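Local coordinates for DUF72 domain-containing protein (Thermotoga maritima, PDB 1VPQ), which is of unknown function but adopts a TIM-barrel fold whose loops bind sulfate ions in a pocket with basic side chains, consistent with a site for an anionic ligand, at residues 127-133 against 155-161; 183-188 against 208-212; 47-51 against 262-266; 28-32 against 43-48. All coordinates share one frame; numbering follows the deposited sequence.

Contact 1. Residues 127-133 against 155-161. With SO4 (sulfate ion), chain C; SO4 (sulfate ion), chain B.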
# COMPACT_ATOMS: atom_id res chain seq x y z
N PHE A 127 1.44 -3.12 -9.67
CA PHE A 127 2.03 -3.68 -10.87
C PHE A 127 3.42 -3.13 -11.14
O PHE A 127 3.68 -1.96 -10.87
CB PHE A 127 1.11 -3.41 -12.05
CG PHE A 127 -0.16 -4.19 -12.00
CD1 PHE A 127 -1.25 -3.70 -11.30
CD2 PHE A 127 -0.25 -5.43 -12.62
CE1 PHE A 127 -2.42 -4.43 -11.22
CE2 PHE A 127 -1.42 -6.16 -12.56
CZ PHE A 127 -2.50 -5.67 -11.86
N PRO A 128 4.32 -3.96 -11.68
CA PRO A 128 5.69 -3.52 -11.89
C PRO A 128 5.86 -2.59 -13.09
O PRO A 128 4.89 -2.29 -13.81
CB PRO A 128 6.45 -4.84 -12.09
CG PRO A 128 5.44 -5.77 -12.66
CD PRO A 128 4.10 -5.35 -12.13
N PHE A 129 7.09 -2.13 -13.28
CA PHE A 129 7.48 -1.23 -14.37
C PHE A 129 7.16 -1.83 -15.73
O PHE A 129 6.72 -1.13 -16.64
CB PHE A 129 8.97 -0.93 -14.27
CG PHE A 129 9.44 0.17 -15.18
CD1 PHE A 129 9.11 1.49 -14.91
CD2 PHE A 129 10.22 -0.11 -16.29
CE1 PHE A 129 9.54 2.50 -15.75
CE2 PHE A 129 10.65 0.90 -17.13
CZ PHE A 129 10.31 2.21 -16.86
N SER A 130 7.39 -3.14 -15.85
CA SER A 130 7.14 -3.90 -17.08
C SER A 130 5.67 -4.01 -17.50
O SER A 130 5.38 -4.34 -18.64
CB SER A 130 7.69 -5.32 -16.93
OG SER A 130 7.08 -5.96 -15.83
N PHE A 131 4.75 -3.79 -16.57
CA PHE A 131 3.32 -3.74 -16.89
C PHE A 131 3.03 -2.41 -17.57
O PHE A 131 3.15 -1.36 -16.94
CB PHE A 131 2.50 -3.87 -15.61
CG PHE A 131 1.02 -4.09 -15.82
CD1 PHE A 131 0.55 -5.23 -16.45
CD2 PHE A 131 0.09 -3.18 -15.34
CE1 PHE A 131 -0.81 -5.45 -16.62
CE2 PHE A 131 -1.27 -3.40 -15.50
CZ PHE A 131 -1.72 -4.54 -16.15
N LYS A 132 2.66 -2.46 -18.85
CA LYS A 132 2.42 -1.27 -19.66
C LYS A 132 0.98 -1.18 -20.15
O LYS A 132 0.28 -2.19 -20.27
CB LYS A 132 3.33 -1.26 -20.89
CG LYS A 132 4.82 -1.32 -20.61
CD LYS A 132 5.59 -1.61 -21.90
CE LYS A 132 7.09 -1.35 -21.76
NZ LYS A 132 7.63 -1.76 -20.41
N PHE A 133 0.54 0.04 -20.44
CA PHE A 133 -0.78 0.27 -20.99
C PHE A 133 -0.91 -0.39 -22.35
O PHE A 133 -0.18 -0.05 -23.29
CB PHE A 133 -1.08 1.76 -21.11
CG PHE A 133 -2.45 2.05 -21.65
CD1 PHE A 133 -2.69 2.03 -23.01
CD2 PHE A 133 -3.51 2.30 -20.79
CE1 PHE A 133 -3.96 2.28 -23.52
CE2 PHE A 133 -4.77 2.54 -21.29
CZ PHE A 133 -5.00 2.54 -22.66
N GLU A 155 -2.30 0.19 -8.37
CA GLU A 155 -1.17 1.08 -8.56
C GLU A 155 -0.35 0.66 -9.80
O GLU A 155 0.01 -0.52 -9.94
CB GLU A 155 -0.25 1.01 -7.33
CG GLU A 155 0.90 2.02 -7.34
CD GLU A 155 1.96 1.73 -6.28
OE1 GLU A 155 1.59 1.26 -5.19
OE2 GLU A 155 3.16 1.96 -6.54
N PHE A 156 -0.02 1.63 -10.64
CA PHE A 156 0.86 1.42 -11.80
C PHE A 156 2.24 2.05 -11.57
O PHE A 156 2.36 3.06 -10.89
CB PHE A 156 0.27 2.04 -13.06
CG PHE A 156 -1.19 1.77 -13.23
CD1 PHE A 156 -1.62 0.56 -13.75
CD2 PHE A 156 -2.13 2.73 -12.90
CE1 PHE A 156 -2.99 0.30 -13.93
CE2 PHE A 156 -3.50 2.50 -13.07
CZ PHE A 156 -3.93 1.28 -13.59
N ARG A 157 3.25 1.43 -12.16
CA ARG A 157 4.62 1.92 -12.12
C ARG A 157 5.04 2.58 -13.44
O ARG A 157 5.89 3.47 -13.45
CB ARG A 157 5.59 0.78 -11.82
CG ARG A 157 7.02 1.22 -11.54
CD ARG A 157 7.20 1.49 -10.07
NE ARG A 157 7.49 0.25 -9.36
CZ ARG A 157 7.11 -0.03 -8.12
NH1 ARG A 157 6.37 0.82 -7.41
NH2 ARG A 157 7.46 -1.19 -7.58
N HIS A 158 4.44 2.16 -14.55
CA HIS A 158 4.87 2.62 -15.87
C HIS A 158 4.09 3.87 -16.32
O HIS A 158 2.87 3.94 -16.13
CB HIS A 158 4.71 1.47 -16.89
CG HIS A 158 5.49 1.66 -18.16
ND1 HIS A 158 4.89 2.03 -19.34
CD2 HIS A 158 6.81 1.54 -18.42
CE1 HIS A 158 5.81 2.13 -20.28
NE2 HIS A 158 6.99 1.84 -19.75
N TYR A 159 4.81 4.83 -16.90
CA TYR A 159 4.26 6.11 -17.36
C TYR A 159 3.07 5.99 -18.34
O TYR A 159 2.13 6.78 -18.28
CB TYR A 159 5.37 6.97 -17.99
CG TYR A 159 5.79 6.52 -19.38
CD1 TYR A 159 6.66 5.44 -19.57
CD2 TYR A 159 5.31 7.18 -20.51
CE1 TYR A 159 7.03 5.03 -20.84
CE2 TYR A 159 5.67 6.76 -21.79
CZ TYR A 159 6.53 5.69 -21.95
OH TYR A 159 6.89 5.27 -23.22
N SER A 160 3.13 4.99 -19.22
CA SER A 160 2.11 4.75 -20.26
C SER A 160 0.66 4.73 -19.74
O SER A 160 -0.28 4.92 -20.51
CB SER A 160 2.40 3.42 -20.96
OG SER A 160 2.42 2.34 -20.04
N TRP A 161 0.50 4.49 -18.44
CA TRP A 161 -0.81 4.37 -17.81
C TRP A 161 -1.47 5.71 -17.45
O TRP A 161 -2.67 5.73 -17.18
CB TRP A 161 -0.71 3.50 -16.55
CG TRP A 161 -0.53 2.04 -16.83
CD1 TRP A 161 0.63 1.32 -16.72
CD2 TRP A 161 -1.54 1.10 -17.22
NE1 TRP A 161 0.40 0.01 -17.04
CE2 TRP A 161 -0.93 -0.15 -17.36
CE3 TRP A 161 -2.92 1.22 -17.49
CZ2 TRP A 161 -1.63 -1.29 -17.74
CZ3 TRP A 161 -3.62 0.08 -17.87
CH2 TRP A 161 -2.97 -1.16 -17.99
S SO4 C . 9.60 -2.54 -10.28
O1 SO4 C . 9.07 -3.39 -9.22
O2 SO4 C . 10.78 -3.15 -10.87
O3 SO4 C . 8.60 -2.39 -11.33
O4 SO4 C . 9.95 -1.23 -9.76
S SO4 B . 6.35 -1.42 -3.90
O1 SO4 B . 5.47 -0.77 -4.85
O2 SO4 B . 7.07 -2.52 -4.54
O3 SO4 B . 7.31 -0.44 -3.41
O4 SO4 B . 5.55 -1.98 -2.81
O HOH W 1 2.78 -0.66 -14.15
O HOH W 2 9.33 1.09 -20.88
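Phe129 and Arg157 meet at a sulfate-binding pocket lined in part by two loops that follow neighbouring barrel strands; Lys84, Arg203 and Tyr220 also bind its ions, which probably come from the crystallisation liquor. Bends at chi2 (90°) and chi3 (84°) fold the Arg157 chain so that the guanidinium presents its edge to both sulfates. Arg157 NE reaches O4 of the chain C sulfate at 2.9 Å, and Arg157 NH1 donates to O1 of the chain B sulfate at 3.1 Å. The backbone N of Phe129 also donates to the chain C ion, though that bond is modelled doubtfully short. Glu155 OE2 forms a salt bridge with Arg157 NH1 at 3.5 Å and its OE1 pairs with Arg203, so the carboxylate is shared between two arginines.

Beyond the pocket, His158 turns its edge to the face of Phe129 in a T-shaped pair, planes at 71°, while Lys132 CG lies over one imidazole face. Ser160 OG accepts from Phe133 N at 3.0 Å and is hydrogen-bonded to His158 ND1 at 2.6 Å, a small hydroxyl serving both neighbours. Trp161 NE1 donates to Phe131 O at 3.1 Å from above the carbonyl plane, and Phe133 sets its edge toward the indole face. Phe127 N bonds to Glu155 O at 3.0 Å, continuing the pairing of strands 120-126 and 152-155, while Phe127 and Phe156 rest on Leu141 of helix 135-147.

Contact 2. Residues 183-188 against 208-212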
# COMPACT_ATOMS: atom_id res chain seq x y z
N PRO A 183 10.07 8.35 -7.20
CA PRO A 183 11.12 9.17 -7.82
C PRO A 183 10.67 9.94 -9.09
O PRO A 183 9.79 9.48 -9.84
CB PRO A 183 12.20 8.15 -8.15
CG PRO A 183 12.03 7.09 -7.15
CD PRO A 183 10.55 6.98 -6.93
N LYS A 184 11.25 11.12 -9.30
CA LYS A 184 10.92 11.97 -10.45
C LYS A 184 11.89 11.66 -11.58
O LYS A 184 12.78 12.46 -11.90
CB LYS A 184 10.94 13.46 -10.07
CG LYS A 184 10.20 13.81 -8.78
CD LYS A 184 8.81 13.18 -8.68
CE LYS A 184 8.03 13.73 -7.50
NZ LYS A 184 6.67 13.12 -7.40
N LEU A 185 11.71 10.48 -12.16
CA LEU A 185 12.64 9.94 -13.14
C LEU A 185 11.90 9.48 -14.39
O LEU A 185 10.69 9.21 -14.34
CB LEU A 185 13.40 8.76 -12.54
CG LEU A 185 14.23 9.04 -11.28
CD1 LEU A 185 14.52 7.74 -10.55
CD2 LEU A 185 15.53 9.77 -11.61
N PRO A 186 12.63 9.37 -15.51
CA PRO A 186 12.04 8.86 -16.75
C PRO A 186 11.31 7.52 -16.59
O PRO A 186 11.82 6.59 -15.96
CB PRO A 186 13.27 8.70 -17.66
CG PRO A 186 14.23 9.70 -17.16
CD PRO A 186 14.05 9.71 -15.69
N GLY A 187 10.09 7.44 -17.12
CA GLY A 187 9.37 6.18 -17.22
C GLY A 187 8.40 5.85 -16.10
O GLY A 187 7.51 5.02 -16.28
N LEU A 188 8.58 6.49 -14.95
CA LEU A 188 7.80 6.17 -13.75
C LEU A 188 6.47 6.91 -13.72
O LEU A 188 6.32 7.98 -14.32
CB LEU A 188 8.59 6.50 -12.49
CG LEU A 188 9.85 5.66 -12.26
CD1 LEU A 188 10.51 6.08 -10.96
CD2 LEU A 188 9.52 4.18 -12.25
N ASN A 208 14.26 8.50 -4.20
CA ASN A 208 15.64 8.12 -4.43
C ASN A 208 15.97 8.14 -5.93
O ASN A 208 15.42 7.37 -6.70
CB ASN A 208 15.89 6.73 -3.84
CG ASN A 208 17.37 6.33 -3.85
OD1 ASN A 208 18.22 7.05 -4.37
ND2 ASN A 208 17.67 5.17 -3.28
N GLU A 209 16.89 9.02 -6.32
CA GLU A 209 17.35 9.13 -7.71
C GLU A 209 18.09 7.90 -8.23
O GLU A 209 18.28 7.75 -9.43
CB GLU A 209 18.29 10.33 -7.86
CG GLU A 209 17.61 11.68 -7.64
CD GLU A 209 18.60 12.84 -7.60
OE1 GLU A 209 19.84 12.60 -7.72
OE2 GLU A 209 18.14 13.99 -7.45
N ARG A 210 18.53 7.05 -7.30
CA ARG A 210 19.25 5.81 -7.63
C ARG A 210 18.29 4.61 -7.70
O ARG A 210 18.71 3.46 -7.70
CB ARG A 210 20.35 5.59 -6.59
CG ARG A 210 21.54 4.77 -7.07
CD ARG A 210 22.67 4.72 -6.04
N TRP A 211 16.99 4.92 -7.76
CA TRP A 211 15.91 3.92 -7.78
C TRP A 211 16.14 2.74 -8.71
O TRP A 211 15.79 1.62 -8.34
CB TRP A 211 14.61 4.63 -8.16
CG TRP A 211 13.39 3.77 -8.33
CD1 TRP A 211 12.97 3.15 -9.47
CD2 TRP A 211 12.39 3.48 -7.33
NE1 TRP A 211 11.79 2.48 -9.25
CE2 TRP A 211 11.41 2.67 -7.95
CE3 TRP A 211 12.22 3.84 -5.98
CZ2 TRP A 211 10.28 2.20 -7.26
CZ3 TRP A 211 11.10 3.37 -5.30
CH2 TRP A 211 10.14 2.55 -5.94
N PHE A 212 16.68 2.96 -9.90
CA PHE A 212 16.86 1.89 -10.90
C PHE A 212 18.17 1.08 -10.74
O PHE A 212 18.32 0.02 -11.34
CB PHE A 212 16.79 2.45 -12.33
CG PHE A 212 15.42 2.93 -12.73
CD1 PHE A 212 14.42 2.02 -13.03
CD2 PHE A 212 15.13 4.28 -12.79
CE1 PHE A 212 13.15 2.46 -13.40
CE2 PHE A 212 13.87 4.72 -13.16
CZ PHE A 212 12.88 3.81 -13.46
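Pro183 begins the contact by laying its ring against Trp211. Pro183 CG comes within 3.5 Å of Trp211 CE3, and CD sits over the face of the six-membered ring, 24° off its normal, in a CH-pi contact suited to the compact, rigid proline ring. Pro183 CG also lies 3.4 Å from Asn208 O. Leu185 then places a single methyl, CD1, 3.9 Å from Trp211 CB and 4.0 Å from Phe212 CE2; leucine is long and apolar enough to put it there. From Leu185 the backbone makes a type II turn to Leu188. Pro186 suits its second position, and Gly187 the third, where phi of 94° would jam a side chain against the preceding carbonyl. Leu188 completes the wall: CD1 lies over the same indole face as Pro183, and Leu188 CD2 touches Phe212 CZ at 3.6 Å.

The opposing loop is ordered by its own bonds. Asn208 OD1 accepts from Arg210 N at 2.9 Å, an Asx turn, within a type I turn whose Trp211 N donates to Asn208 O at 3.1 Å. With CG anti to the backbone N (chi1 176°), Trp211 sets its indole face against Pro183. No hydrogen bond joins the segments. Such apolar contact between loops at the C-terminal ends of strands is in keeping with a TIM barrel, and here Trp211 borders a bound sulfate.

Contact 3. Residues 47-51 against 262-266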
# COMPACT_ATOMS: atom_id res chain seq x y z
N VAL A 47 1.77 2.39 21.01
CA VAL A 47 2.70 3.48 21.32
C VAL A 47 2.84 4.46 20.15
O VAL A 47 2.49 5.63 20.28
CB VAL A 47 4.08 2.95 21.76
CG1 VAL A 47 4.98 4.08 22.25
CG2 VAL A 47 3.93 1.88 22.84
N LEU A 48 3.33 3.99 19.00
CA LEU A 48 3.46 4.86 17.82
C LEU A 48 2.10 5.34 17.31
O LEU A 48 2.03 6.34 16.59
CB LEU A 48 4.23 4.16 16.70
CG LEU A 48 5.64 3.64 17.02
CD1 LEU A 48 6.27 3.03 15.78
CD2 LEU A 48 6.52 4.75 17.56
N GLY A 49 1.03 4.64 17.66
CA GLY A 49 -0.34 5.16 17.48
C GLY A 49 -0.93 5.01 16.08
O GLY A 49 -1.97 5.59 15.78
N PHE A 50 -0.28 4.21 15.24
CA PHE A 50 -0.79 3.90 13.91
C PHE A 50 -1.98 2.95 14.00
O PHE A 50 -1.89 1.91 14.66
CB PHE A 50 0.30 3.27 13.05
CG PHE A 50 1.46 4.16 12.79
CD1 PHE A 50 1.28 5.40 12.20
CD2 PHE A 50 2.75 3.76 13.11
CE1 PHE A 50 2.35 6.23 11.95
CE2 PHE A 50 3.83 4.58 12.88
CZ PHE A 50 3.64 5.82 12.30
N ARG A 51 -3.07 3.29 13.31
CA ARG A 51 -4.31 2.51 13.34
C ARG A 51 -4.47 1.60 12.12
O ARG A 51 -5.51 0.97 11.93
CB ARG A 51 -5.50 3.47 13.42
CG ARG A 51 -5.48 4.39 14.65
CD ARG A 51 -6.45 3.91 15.72
NE ARG A 51 -7.81 3.88 15.20
CZ ARG A 51 -8.60 4.94 15.03
NH1 ARG A 51 -8.18 6.17 15.35
NH2 ARG A 51 -9.82 4.77 14.54
N ALA A 262 5.93 8.93 8.56
CA ALA A 262 4.53 8.60 8.82
C ALA A 262 4.07 9.25 10.12
O ALA A 262 2.92 9.71 10.23
CB ALA A 262 4.32 7.09 8.86
N LEU A 263 4.97 9.28 11.10
CA LEU A 263 4.73 9.96 12.37
C LEU A 263 4.67 11.48 12.23
O LEU A 263 3.90 12.14 12.93
CB LEU A 263 5.82 9.59 13.38
CG LEU A 263 5.82 8.16 13.93
CD1 LEU A 263 7.12 7.89 14.64
CD2 LEU A 263 4.65 7.93 14.87
N GLN A 264 5.49 12.03 11.34
CA GLN A 264 5.45 13.47 11.03
C GLN A 264 4.13 13.81 10.37
O GLN A 264 3.49 14.79 10.72
CB GLN A 264 6.59 13.86 10.09
CG GLN A 264 7.95 13.91 10.73
CD GLN A 264 9.05 14.04 9.71
OE1 GLN A 264 9.41 13.09 9.03
NE2 GLN A 264 9.59 15.24 9.59
N PHE A 265 3.74 12.97 9.43
CA PHE A 265 2.48 13.13 8.71
C PHE A 265 1.27 13.01 9.64
O PHE A 265 0.32 13.78 9.56
CB PHE A 265 2.39 12.07 7.60
CG PHE A 265 1.37 12.37 6.56
CD1 PHE A 265 1.67 13.20 5.50
CD2 PHE A 265 0.12 11.80 6.62
CE1 PHE A 265 0.75 13.47 4.53
CE2 PHE A 265 -0.82 12.07 5.66
CZ PHE A 265 -0.50 12.91 4.61
N LYS A 266 1.33 12.01 10.53
CA LYS A 266 0.26 11.75 11.51
C LYS A 266 0.04 12.95 12.43
O LYS A 266 -1.10 13.29 12.77
CB LYS A 266 0.60 10.49 12.30
CG LYS A 266 -0.23 10.24 13.54
CD LYS A 266 0.06 8.86 14.13
CE LYS A 266 0.06 8.89 15.65
NZ LYS A 266 1.31 9.50 16.19
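Phe50 and Leu263 form the apolar centre, where CZ of the Phe50 ring lies 3.5 Å from Leu263 CD2. Ala262 CB is 3.7 Å from the same Phe50 CZ, and its small methyl lets the ring come close to the helix, so that the backbone of Ala262 and Leu263 lies at the ring edge. Setting CG anti to the carbonyl carbon (chi1 -63°) swings the phenyl group toward that helix. Were Phe50 cut back to alanine, Leu263 CD2 and the Ala262 methyl would probably lose their shared partner and a gap would open between loop and helix.

Farther out, Leu48 CB meets Leu263 CD2 at 4.2 Å, a looser contact between aliphatic groups. Gly49 follows with phi at 82°, which favours glycine; a beta carbon here would also press on Lys266 CE. At the polar rim Lys266 runs its methylenes past the ring, Lys266 CD standing 4.1 Å from Phe50 CE1, before the chain bends at chi3 and chi4 (-76°). That bend brings Lys266 NZ to Leu48 O, a weak hydrogen bond of 3.3 Å. The long aliphatic stem thus packs while the ammonium group stays at the edge, too far from the phenyl ring for more than a weak cation-pi attraction.

Ala262 and Lys266 also touch Thr18 and Val16 of strand 13-18, which sets helix 257-270 against that strand, while Phe50 meets Tyr44 of helix 40-46 just ahead of strand 52-55.

Contact 4. Residues 28-32 against 43-48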
# COMPACT_ATOMS: atom_id res chain seq x y z
N GLY A 28 16.33 1.08 17.57
CA GLY A 28 17.27 2.19 17.77
C GLY A 28 17.00 3.37 16.85
O GLY A 28 17.87 4.24 16.66
N VAL A 29 15.80 3.39 16.27
CA VAL A 29 15.33 4.46 15.42
C VAL A 29 13.95 4.84 15.93
O VAL A 29 13.82 5.81 16.67
CB VAL A 29 15.33 4.05 13.92
CG1 VAL A 29 14.79 5.18 13.03
CG2 VAL A 29 16.73 3.66 13.47
N VAL A 30 12.93 4.05 15.60
CA VAL A 30 11.58 4.26 16.15
C VAL A 30 11.17 3.20 17.16
O VAL A 30 10.24 3.41 17.93
CB VAL A 30 10.48 4.38 15.07
CG1 VAL A 30 10.66 5.67 14.28
CG2 VAL A 30 10.45 3.16 14.15
N TYR A 31 11.83 2.05 17.12
CA TYR A 31 11.65 1.02 18.15
C TYR A 31 12.80 1.11 19.16
O TYR A 31 13.94 1.39 18.78
CB TYR A 31 11.61 -0.39 17.54
CG TYR A 31 10.40 -0.71 16.68
CD1 TYR A 31 9.15 -0.13 16.92
CD2 TYR A 31 10.51 -1.63 15.64
CE1 TYR A 31 8.06 -0.44 16.13
CE2 TYR A 31 9.41 -1.95 14.84
CZ TYR A 31 8.18 -1.35 15.09
OH TYR A 31 7.09 -1.65 14.30
N PRO A 32 12.50 0.85 20.45
CA PRO A 32 13.58 0.83 21.42
C PRO A 32 14.59 -0.24 21.05
O PRO A 32 14.22 -1.28 20.50
CB PRO A 32 12.88 0.48 22.73
CG PRO A 32 11.45 0.81 22.51
CD PRO A 32 11.20 0.55 21.08
N TYR A 43 3.75 -2.45 19.89
CA TYR A 43 4.43 -1.15 19.95
C TYR A 43 3.98 -0.23 18.82
O TYR A 43 3.80 0.97 19.01
CB TYR A 43 5.95 -1.31 19.91
CG TYR A 43 6.68 -0.09 20.45
CD1 TYR A 43 6.97 1.00 19.63
CD2 TYR A 43 7.04 -0.01 21.80
CE1 TYR A 43 7.63 2.13 20.14
CE2 TYR A 43 7.69 1.11 22.31
CZ TYR A 43 7.98 2.18 21.48
OH TYR A 43 8.63 3.29 21.98
N TYR A 44 3.81 -0.81 17.64
CA TYR A 44 3.32 -0.10 16.46
C TYR A 44 1.96 0.60 16.71
O TYR A 44 1.83 1.80 16.46
CB TYR A 44 3.25 -1.09 15.29
CG TYR A 44 2.79 -0.53 13.97
CD1 TYR A 44 1.43 -0.49 13.65
CD2 TYR A 44 3.70 -0.08 13.03
CE1 TYR A 44 1.00 0.01 12.43
CE2 TYR A 44 3.28 0.42 11.80
CZ TYR A 44 1.92 0.46 11.51
OH TYR A 44 1.48 0.95 10.29
N TRP A 45 0.96 -0.14 17.19
CA TRP A 45 -0.39 0.42 17.39
C TRP A 45 -0.61 1.10 18.75
O TRP A 45 -1.34 2.10 18.82
CB TRP A 45 -1.50 -0.61 17.12
CG TRP A 45 -1.57 -1.82 18.04
CD1 TRP A 45 -1.15 -3.09 17.75
CD2 TRP A 45 -2.13 -1.89 19.37
NE1 TRP A 45 -1.39 -3.93 18.80
CE2 TRP A 45 -1.99 -3.22 19.81
CE3 TRP A 45 -2.73 -0.95 20.22
CZ2 TRP A 45 -2.41 -3.64 21.07
CZ3 TRP A 45 -3.15 -1.36 21.48
CH2 TRP A 45 -2.99 -2.70 21.89
N ALA A 46 -0.02 0.55 19.81
CA ALA A 46 -0.26 1.06 21.17
C ALA A 46 0.54 2.32 21.50
O ALA A 46 0.03 3.21 22.18
CB ALA A 46 0.03 -0.01 22.20
N VAL A 47 1.77 2.39 21.01
CA VAL A 47 2.70 3.48 21.32
C VAL A 47 2.84 4.46 20.15
O VAL A 47 2.49 5.63 20.28
CB VAL A 47 4.08 2.95 21.76
CG1 VAL A 47 4.98 4.08 22.25
CG2 VAL A 47 3.93 1.88 22.84
N LEU A 48 3.33 3.99 19.00
CA LEU A 48 3.46 4.86 17.82
C LEU A 48 2.10 5.34 17.31
O LEU A 48 2.03 6.34 16.59
CB LEU A 48 4.23 4.16 16.70
CG LEU A 48 5.64 3.64 17.02
CD1 LEU A 48 6.27 3.03 15.78
CD2 LEU A 48 6.52 4.75 17.56
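Tyr31 and Tyr43 run past each other in opposite directions with their ring planes at 88°. The CD1 atoms of Tyr31 and Tyr43 touch at 3.7 Å, and that corner of Tyr43 lies at the edge of the Tyr31 ring. Tyr43 is itself sandwiched. Pro32 CD sits over one face, 3.9 Å from the Tyr43 ring centroid and 23° off the normal, a CH-pi contact that the compact, rigid pyrrolidine ring makes readily; Val47 CB covers the opposite face. Because CG stands anti to the backbone N (chi1 -160°), the phenol reaches from the helix to the loop, where Tyr43 CE1 also nears Val30 O at 3.7 Å. With a serine at Tyr43, Pro32 would be likely to lose the ring it lies on, and the CD1 edge of Tyr31 its neighbour.

Leu48 fills the angle beside the two tyrosines: its side chain crosses that of Tyr31 at about a right angle and puts Leu48 CD1 3.9 Å from Tyr31 CE1. The Tyr31 hydroxyl arrives at the edge of the Tyr44 ring, Tyr31 OH to Tyr44 CD2 3.9 Å, but its hydrogen bond goes to Phe21 O. Tyrosine suits the places of both Tyr31 and Tyr44, where a large apolar ring packs and each hydroxyl has a partner. Tyr43 O accepts from both Val47 N and Leu48 N.

Around this, Tyr31 stacks on Phe40 of helix 40-46, Val30 rests on Ala259 of helix 257-270, and Tyr44 OH is hydrogen-bonded to Thr18 N of strand 13-18 and Ile52 O of strand 52-55.

In the fold
None of the four is a fully buried core contact. Contact 1 has the most buried touching residues, seven of twelve, while contact 2 is more exposed, with three of eight at the surface. These two touch: Tyr159 N lies 2.8 Å from Gly187 O, a probable hydrogen bond. Both join loops that follow barrel strands, yet contact 1 mixes ion binding, backbone bonds and aromatic pairs, whereas contact 2 has no hydrogen bond across it. Contacts 3 and 4 share Val47 and Leu48: contact 4 sets loop 28-32 on helix 40-46, and contact 3 sets the loop after that helix on helix 257-270. Both are mainly apolar. Contacts 1 and 3 lie on opposite sides of the chain's centre.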